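Local coordinates for protein phosphodiesterase (Candida albicans, PDB 6CPU) that belongs to the cyclic nucleotide phosphodiesterase family of the HD superfamily, largely helical proteins with a metal centre that here holds zinc and magnesium, at residues 274-279 with 345-350; 280-285 with 459-464. All coordinates share one frame; numbering follows the deposited sequence.

Interaction 1: residues 274-279 with 345-350. With ZN (zinc ion), chain B; MG (magnesium ion), chain C.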
ATOM      1  N   HIS A 274       6.348  -0.342   5.411  1.00 20.79           N
ATOM      2  CA  HIS A 274       5.307   0.407   4.667  1.00 21.07           C
ATOM      3  C   HIS A 274       5.235   0.038   3.189  1.00 19.56           C
ATOM      4  O   HIS A 274       5.490   0.854   2.309  1.00 20.04           O
ATOM      5  CB  HIS A 274       5.507   1.916   4.853  1.00 21.38           C
ATOM      6  CG  HIS A 274       5.220   2.375   6.248  1.00 21.49           C
ATOM      7  ND1 HIS A 274       6.212   2.590   7.181  1.00 22.54           N
ATOM      8  CD2 HIS A 274       4.050   2.609   6.882  1.00 22.77           C
ATOM      9  CE1 HIS A 274       5.662   2.962   8.326  1.00 22.81           C
ATOM     10  NE2 HIS A 274       4.350   2.976   8.171  1.00 23.79           N
ATOM     11  N   ASN A 275       4.881  -1.213   2.945  1.00 19.38           N
ATOM     12  CA  ASN A 275       4.767  -1.767   1.594  1.00 18.78           C
ATOM     13  C   ASN A 275       3.337  -2.225   1.357  1.00 18.31           C
ATOM     14  O   ASN A 275       2.448  -1.939   2.159  1.00 17.53           O
ATOM     15  CB  ASN A 275       5.765  -2.893   1.411  1.00 18.52           C
ATOM     16  CG  ASN A 275       5.619  -3.975   2.462  1.00 18.75           C
ATOM     17  OD1 ASN A 275       4.563  -4.156   3.044  1.00 19.27           O
ATOM     18  ND2 ASN A 275       6.690  -4.666   2.718  1.00 19.73           N
ATOM     19  N   PHE A 276       3.103  -2.881   0.234  1.00 17.91           N
ATOM     20  CA  PHE A 276       1.750  -3.336  -0.122  1.00 18.24           C
ATOM     21  C   PHE A 276       1.223  -4.342   0.914  1.00 18.35           C
ATOM     22  O   PHE A 276       0.041  -4.338   1.230  1.00 18.17           O
ATOM     23  CB  PHE A 276       1.799  -3.956  -1.496  1.00 18.15           C
ATOM     24  CG  PHE A 276       0.479  -4.440  -1.995  1.00 18.14           C
ATOM     25  CD1 PHE A 276      -0.574  -3.565  -2.155  1.00 18.27           C
ATOM     26  CD2 PHE A 276       0.321  -5.772  -2.378  1.00 18.63           C
ATOM     27  CE1 PHE A 276      -1.794  -4.022  -2.629  1.00 18.47           C
ATOM     28  CE2 PHE A 276      -0.894  -6.225  -2.872  1.00 18.27           C
ATOM     29  CZ  PHE A 276      -1.942  -5.350  -2.994  1.00 18.56           C
ATOM     30  N   ARG A 277       2.112  -5.155   1.466  1.00 19.50           N
ATOM     31  CA  ARG A 277       1.726  -6.125   2.513  1.00 19.50           C
ATOM     32  C   ARG A 277       1.095  -5.426   3.734  1.00 19.81           C
ATOM     33  O   ARG A 277       0.083  -5.910   4.252  1.00 20.56           O
ATOM     34  CB  ARG A 277       2.906  -7.025   2.908  1.00 19.45           C
ATOM     35  CG  ARG A 277       2.638  -8.017   4.043  1.00 19.51           C
ATOM     36  CD  ARG A 277       3.794  -8.975   4.291  1.00 20.09           C
ATOM     37  NE  ARG A 277       4.040  -9.797   3.114  1.00 20.31           N
ATOM     38  CZ  ARG A 277       4.977  -9.587   2.200  1.00 20.32           C
ATOM     39  NH1 ARG A 277       5.877  -8.609   2.325  1.00 21.34           N
ATOM     40  NH2 ARG A 277       5.031 -10.387   1.153  1.00 21.62           N
ATOM     41  N   HIS A 278       1.670  -4.299   4.161  1.00 20.00           N
ATOM     42  CA  HIS A 278       1.106  -3.485   5.258  1.00 21.42           C
ATOM     43  C   HIS A 278      -0.265  -2.947   4.901  1.00 20.66           C
ATOM     44  O   HIS A 278      -1.183  -2.993   5.712  1.00 20.07           O
ATOM     45  CB  HIS A 278       2.051  -2.330   5.659  1.00 21.77           C
ATOM     46  CG  HIS A 278       1.436  -1.312   6.579  1.00 24.49           C
ATOM     47  ND1 HIS A 278       0.996  -1.616   7.852  1.00 25.53           N
ATOM     48  CD2 HIS A 278       1.196   0.014   6.408  1.00 26.37           C
ATOM     49  CE1 HIS A 278       0.509  -0.524   8.421  1.00 26.44           C
ATOM     50  NE2 HIS A 278       0.617   0.482   7.567  1.00 28.66           N
ATOM     51  N   ALA A 279      -0.409  -2.426   3.679  1.00 20.61           N
ATOM     52  CA  ALA A 279      -1.690  -1.919   3.221  1.00 19.51           C
ATOM     53  C   ALA A 279      -2.778  -2.994   3.288  1.00 20.24           C
ATOM     54  O   ALA A 279      -3.909  -2.735   3.752  1.00 19.50           O
ATOM     55  CB  ALA A 279      -1.576  -1.373   1.802  1.00 20.04           C
ATOM     56  N   ALA A 345     -10.191   3.221   1.531  1.00 22.08           N
ATOM     57  CA  ALA A 345      -9.217   4.088   2.215  1.00 21.35           C
ATOM     58  C   ALA A 345      -8.106   3.322   2.899  1.00 21.32           C
ATOM     59  O   ALA A 345      -6.952   3.726   2.828  1.00 21.49           O
ATOM     60  CB  ALA A 345      -9.909   5.004   3.217  1.00 21.51           C
ATOM     61  N   ALA A 346      -8.425   2.211   3.571  1.00 20.73           N
ATOM     62  CA  ALA A 346      -7.382   1.404   4.183  1.00 21.32           C
ATOM     63  C   ALA A 346      -6.400   0.882   3.128  1.00 21.50           C
ATOM     64  O   ALA A 346      -5.182   0.890   3.342  1.00 22.80           O
ATOM     65  CB  ALA A 346      -7.997   0.244   4.970  1.00 22.53           C
ATOM     66  N   LEU A 347      -6.933   0.442   1.985  1.00 21.36           N
ATOM     67  CA  LEU A 347      -6.106  -0.039   0.876  1.00 21.74           C
ATOM     68  C   LEU A 347      -5.090   1.018   0.398  1.00 20.78           C
ATOM     69  O   LEU A 347      -3.917   0.693   0.116  1.00 23.32           O
ATOM     70  CB  LEU A 347      -6.995  -0.487  -0.291  1.00 21.31           C
ATOM     71  CG  LEU A 347      -6.264  -0.968  -1.546  1.00 22.15           C
ATOM     72  CD1 LEU A 347      -5.325  -2.125  -1.241  1.00 21.52           C
ATOM     73  CD2 LEU A 347      -7.267  -1.346  -2.609  1.00 22.86           C
ATOM     74  N   GLY A 348      -5.525   2.268   0.322  1.00 19.74           N
ATOM     75  CA  GLY A 348      -4.697   3.356  -0.214  1.00 19.97           C
ATOM     76  C   GLY A 348      -3.990   4.218   0.816  1.00 19.99           C
ATOM     77  O   GLY A 348      -3.305   5.191   0.464  1.00 18.32           O
ATOM     78  N   HIS A 349      -4.112   3.869   2.100  1.00 20.15           N
ATOM     79  CA  HIS A 349      -3.757   4.833   3.151  1.00 21.49           C
ATOM     80  C   HIS A 349      -2.264   5.171   3.258  1.00 20.71           C
ATOM     81  O   HIS A 349      -1.925   6.206   3.838  1.00 21.28           O
ATOM     82  CB  HIS A 349      -4.301   4.385   4.524  1.00 22.76           C
ATOM     83  CG  HIS A 349      -3.360   3.502   5.275  1.00 23.35           C
ATOM     84  ND1 HIS A 349      -3.211   2.165   4.990  1.00 25.01           N
ATOM     85  CD2 HIS A 349      -2.491   3.776   6.273  1.00 24.54           C
ATOM     86  CE1 HIS A 349      -2.287   1.648   5.783  1.00 25.14           C
ATOM     87  NE2 HIS A 349      -1.837   2.605   6.577  1.00 25.91           N
ATOM     88  N   ASP A 350      -1.387   4.325   2.715  1.00 18.97           N
ATOM     89  CA  ASP A 350       0.050   4.582   2.716  1.00 19.68           C
ATOM     90  C   ASP A 350       0.639   4.641   1.299  1.00 17.47           C
ATOM     91  O   ASP A 350       1.833   4.448   1.138  1.00 17.08           O
ATOM     92  CB  ASP A 350       0.783   3.503   3.555  1.00 21.21           C
ATOM     93  CG  ASP A 350       0.855   3.845   5.057  1.00 23.70           C
ATOM     94  OD1 ASP A 350       0.855   5.045   5.384  1.00 24.68           O
ATOM     95  OD2 ASP A 350       0.957   2.918   5.899  1.00 26.75           O
TER
HETATM   96 ZN    ZN B 601       0.005   2.575   7.710  1.00 34.92          ZN
HETATM   97 MG    MG C 602       0.805   6.171   7.220  1.00 26.72          MG
HETATM   98  O   HOH W   1       1.820   2.702   8.967  1.00 34.55           O
HETATM   99  O   HOH W   2      -0.207   4.682   8.161  1.00 30.21           O
HETATM  100  O   HOH W   3       0.442   7.396   8.997  1.00 27.32           O
HETATM  101  O   HOH W   4       2.186   7.686   6.437  1.00 20.33           O
HETATM  102  O   HOH W   5       2.503   5.444   7.988  1.00 30.35           O

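Interaction 2: residues 280-285 with 459-464. With ZN (zinc ion), chain B.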
ATOM      1  N   VAL A 280      -2.436  -4.187   2.809  1.00 20.20           N
ATOM      2  CA  VAL A 280      -3.383  -5.283   2.761  1.00 20.84           C
ATOM      3  C   VAL A 280      -3.697  -5.778   4.190  1.00 20.24           C
ATOM      4  O   VAL A 280      -4.834  -6.081   4.500  1.00 21.15           O
ATOM      5  CB  VAL A 280      -2.887  -6.422   1.849  1.00 20.54           C
ATOM      6  CG1 VAL A 280      -3.865  -7.587   1.880  1.00 21.04           C
ATOM      7  CG2 VAL A 280      -2.717  -5.911   0.411  1.00 20.85           C
ATOM      8  N   ASP A 281      -2.690  -5.796   5.045  1.00 21.74           N
ATOM      9  CA  ASP A 281      -2.891  -6.082   6.464  1.00 22.98           C
ATOM     10  C   ASP A 281      -3.876  -5.112   7.120  1.00 23.02           C
ATOM     11  O   ASP A 281      -4.808  -5.536   7.813  1.00 22.79           O
ATOM     12  CB  ASP A 281      -1.559  -6.026   7.184  1.00 22.83           C
ATOM     13  CG  ASP A 281      -1.668  -6.459   8.619  1.00 25.11           C
ATOM     14  OD1 ASP A 281      -2.048  -7.628   8.855  1.00 24.66           O
ATOM     15  OD2 ASP A 281      -1.364  -5.631   9.492  1.00 26.77           O
ATOM     16  N   VAL A 282      -3.687  -3.811   6.900  1.00 21.81           N
ATOM     17  CA  VAL A 282      -4.586  -2.789   7.448  1.00 22.22           C
ATOM     18  C   VAL A 282      -6.000  -2.913   6.879  1.00 22.48           C
ATOM     19  O   VAL A 282      -7.009  -2.774   7.601  1.00 23.05           O
ATOM     20  CB  VAL A 282      -4.022  -1.349   7.227  1.00 21.79           C
ATOM     21  CG1 VAL A 282      -5.039  -0.287   7.603  1.00 22.51           C
ATOM     22  CG2 VAL A 282      -2.745  -1.152   8.027  1.00 22.90           C
ATOM     23  N   LEU A 283      -6.090  -3.201   5.591  1.00 21.50           N
ATOM     24  CA  LEU A 283      -7.380  -3.453   4.955  1.00 21.19           C
ATOM     25  C   LEU A 283      -8.080  -4.650   5.629  1.00 21.65           C
ATOM     26  O   LEU A 283      -9.277  -4.605   5.943  1.00 21.04           O
ATOM     27  CB  LEU A 283      -7.176  -3.735   3.459  1.00 21.46           C
ATOM     28  CG  LEU A 283      -8.333  -4.358   2.678  1.00 22.08           C
ATOM     29  CD1 LEU A 283      -9.520  -3.420   2.645  1.00 22.91           C
ATOM     30  CD2 LEU A 283      -7.908  -4.712   1.263  1.00 22.99           C
ATOM     31  N   GLN A 284      -7.314  -5.704   5.840  1.00 24.05           N
ATOM     32  CA  GLN A 284      -7.833  -6.942   6.436  1.00 26.00           C
ATOM     33  C   GLN A 284      -8.289  -6.739   7.882  1.00 26.64           C
ATOM     34  O   GLN A 284      -9.293  -7.323   8.295  1.00 26.12           O
ATOM     35  CB  GLN A 284      -6.781  -8.039   6.351  1.00 26.13           C
ATOM     36  CG  GLN A 284      -7.314  -9.452   6.612  1.00 26.91           C
ATOM     37  CD  GLN A 284      -7.108  -9.936   8.048  1.00 28.22           C
ATOM     38  OE1 GLN A 284      -6.596  -9.209   8.918  1.00 25.77           O
ATOM     39  NE2 GLN A 284      -7.457 -11.200   8.283  1.00 27.72           N
ATOM     40  N   ALA A 285      -7.545  -5.934   8.645  1.00 26.73           N
ATOM     41  CA  ALA A 285      -7.979  -5.530   9.994  1.00 27.95           C
ATOM     42  C   ALA A 285      -9.307  -4.806   9.932  1.00 29.02           C
ATOM     43  O   ALA A 285     -10.249  -5.171  10.639  1.00 29.37           O
ATOM     44  CB  ALA A 285      -6.931  -4.662  10.665  1.00 28.06           C
ATOM     45  N   LYS A 459      -7.688   4.144  12.139  1.00 28.21           N
ATOM     46  CA  LYS A 459      -6.599   4.324  13.111  1.00 28.98           C
ATOM     47  C   LYS A 459      -6.247   3.030  13.820  1.00 28.26           C
ATOM     48  O   LYS A 459      -5.072   2.698  13.991  1.00 29.29           O
ATOM     49  CB  LYS A 459      -6.950   5.385  14.157  1.00 30.22           C
ATOM     50  CG  LYS A 459      -6.669   6.805  13.702  1.00 30.84           C
ATOM     51  CD  LYS A 459      -7.094   7.839  14.742  1.00 31.36           C
ATOM     52  CE  LYS A 459      -6.274   7.726  16.017  1.00 31.48           C
ATOM     53  NZ  LYS A 459      -4.808   7.706  15.769  1.00 32.71           N
ATOM     54  N   CYS A 460      -7.278   2.321  14.265  1.00 31.10           N
ATOM     55  CA  CYS A 460      -7.089   1.052  14.972  1.00 30.95           C
ATOM     56  C   CYS A 460      -6.439   0.025  14.038  1.00 29.27           C
ATOM     57  O   CYS A 460      -5.468  -0.639  14.407  1.00 30.75           O
ATOM     58  CB  CYS A 460      -8.428   0.545  15.511  1.00 32.25           C
ATOM     59  SG  CYS A 460      -9.004   1.428  16.997  1.00 35.89           S
ATOM     60  N   ALA A 461      -6.956  -0.068  12.818  1.00 28.17           N
ATOM     61  CA  ALA A 461      -6.392  -0.977  11.802  1.00 26.61           C
ATOM     62  C   ALA A 461      -4.927  -0.679  11.520  1.00 27.85           C
ATOM     63  O   ALA A 461      -4.096  -1.589  11.472  1.00 27.82           O
ATOM     64  CB  ALA A 461      -7.205  -0.898  10.523  1.00 27.05           C
ATOM     65  N   ASP A 462      -4.599   0.603  11.347  1.00 27.09           N
ATOM     66  CA  ASP A 462      -3.226   0.986  11.035  1.00 28.27           C
ATOM     67  C   ASP A 462      -2.227   0.596  12.129  1.00 29.50           C
ATOM     68  O   ASP A 462      -1.078   0.260  11.826  1.00 29.82           O
ATOM     69  CB  ASP A 462      -3.151   2.485  10.761  1.00 29.45           C
ATOM     70  CG  ASP A 462      -1.836   2.909  10.136  1.00 30.87           C
ATOM     71  OD1 ASP A 462      -1.231   2.157   9.320  1.00 30.52           O
ATOM     72  OD2 ASP A 462      -1.420   4.032  10.471  1.00 33.99           O
ATOM     73  N   ILE A 463      -2.647   0.636  13.398  1.00 28.62           N
ATOM     74  CA  ILE A 463      -1.747   0.269  14.506  1.00 29.14           C
ATOM     75  C   ILE A 463      -2.123  -1.084  15.125  1.00 30.77           C
ATOM     76  O   ILE A 463      -1.889  -1.322  16.313  1.00 30.43           O
ATOM     77  CB  ILE A 463      -1.669   1.377  15.598  1.00 30.25           C
ATOM     78  CG1 ILE A 463      -3.015   1.595  16.296  1.00 31.24           C
ATOM     79  CG2 ILE A 463      -1.183   2.687  14.995  1.00 30.59           C
ATOM     80  CD1 ILE A 463      -2.873   2.247  17.659  1.00 34.14           C
ATOM     81  N   SER A 464      -2.664  -1.984  14.306  1.00 31.23           N
ATOM     82  CA  SER A 464      -3.221  -3.247  14.802  1.00 30.92           C
ATOM     83  C   SER A 464      -2.189  -4.346  15.034  1.00 30.83           C
ATOM     84  O   SER A 464      -2.549  -5.424  15.521  1.00 33.21           O
ATOM     85  CB  SER A 464      -4.311  -3.744  13.847  1.00 31.64           C
ATOM     86  OG  SER A 464      -3.753  -4.110  12.595  1.00 32.90           O
TER
HETATM   87 ZN    ZN B 601       0.005   2.575   7.710  1.00 34.92          ZN
HETATM   88  O   HOH W   6      -1.830  -5.885  11.999  1.00 32.04           O
HETATM   89  O   HOH W   2      -0.207   4.682   8.161  1.00 30.21           O
HETATM   90  O   HOH W   1       1.820   2.702   8.967  1.00 34.55           O

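Interaction 1: residues 274-279 with 345-350
His-278, His-349 and Asp-350 meet at the zinc ion, and with no hydrogen bond between the segments, metal coordination is the main polar link across them. His-278 reaches the zinc ion through NE2 at 2.2 Å; its CG lies anti to the backbone N (chi1 169°), which swings the ring off the helix toward residues 345-350. His-349 supplies its own NE2, the ring planes of the two histidines being 64° apart. The other ring nitrogen, His-349 ND1, donates to Ala-346 O (2.9 Å) on a lone pair in the carbonyl plane; together with the zinc bond this fixes the ring's rotation. Asp-350 bridges the metals: OD2 binds the zinc ion at 2.1 Å and OD1 the magnesium ion at 2.2 Å. Asp-350 OD2 also sits in plane at the ring edge, 3.0 Å from His-278 CD2. His-274 CD2 approaches Asp-350 OD2 (3.3 Å), the ring 85° from the carboxylate plane, while His-274 NE2 holds zinc-bound water 1 and ND1 is bonded to Glu-483. Ala-279 CB packs on Leu-347 O at 3.5 Å. His-278, the His-349/Asp-350 pair and Asp-462, the fourth protein ligand, form the H...HD...D metal site of HD-type phosphodiesterases.

Interaction 2: residues 280-285 with 459-464
Val-282 lies against Ala-461 and Asp-462, its two methyls dividing the work. Val-282 CG1, anti to the backbone N (chi1 172°), meets Ala-461 CB at 3.7 Å, whereas Val-282 CG2 lies 3.7 Å from Asp-462 CA and also approaches the carboxylate. Ala-461 CB points at the opposing helix and comes within 3.5 Å of Val-282 O. One turn on, Ala-285 CB completes the apolar patch, 3.8 Å from Ala-461 CB. These small side chains match a close backbone approach, with the CA atoms of Val-282 and Ala-461 5.0 Å apart.

No direct hydrogen bond joins the segments; water 6 makes a polar bridge instead, donating to Asp-281 OD2 (2.6 Å) and to Ser-464 OG. That hydroxyl donates in turn to Ala-461 O, tilted 19° from the carbonyl plane, and the same oxygen accepts from Ser-464 N, so two bonds tie the turn back to the helix end. The other carboxylate oxygen of Asp-281 forms a salt bridge with Arg-468.

Asp-462, the last helical residue before Ile-463 departs from helical geometry, coordinates the zinc ion through OD1 at 2.1 Å, while OD2 accepts from water 2, which bridges the zinc and magnesium ions. Farther out, Leu-283 packs on helix 227-242, and Cys-460 and Ile-463 on helix 525-547, placing the contact between helices 276-292 and 446-462 inside the helical bundle.

In the fold
Interactions 1 and 2 have centres about 9 Å apart and share helix 276-292: its N-cap and first turn, with His-274 just before them, serve interaction 1 and the next turns interaction 2. Along the chain the segments alternate, 274-279, 280-285, 345-350 and 459-464. The zinc ion and waters 1 and 2 belong to both contacts. Asp-462 of interaction 2 completes the zinc site, its OD1 lying 2.8 Å from His-349 NE2 of interaction 1, while Val-282 CG2 packs on His-349 CE1 at 3.6 Å. The metal site is thus assembled from residues in or just beyond the ends of three helices far apart in sequence, all within the phosphodiesterase family region of the chain.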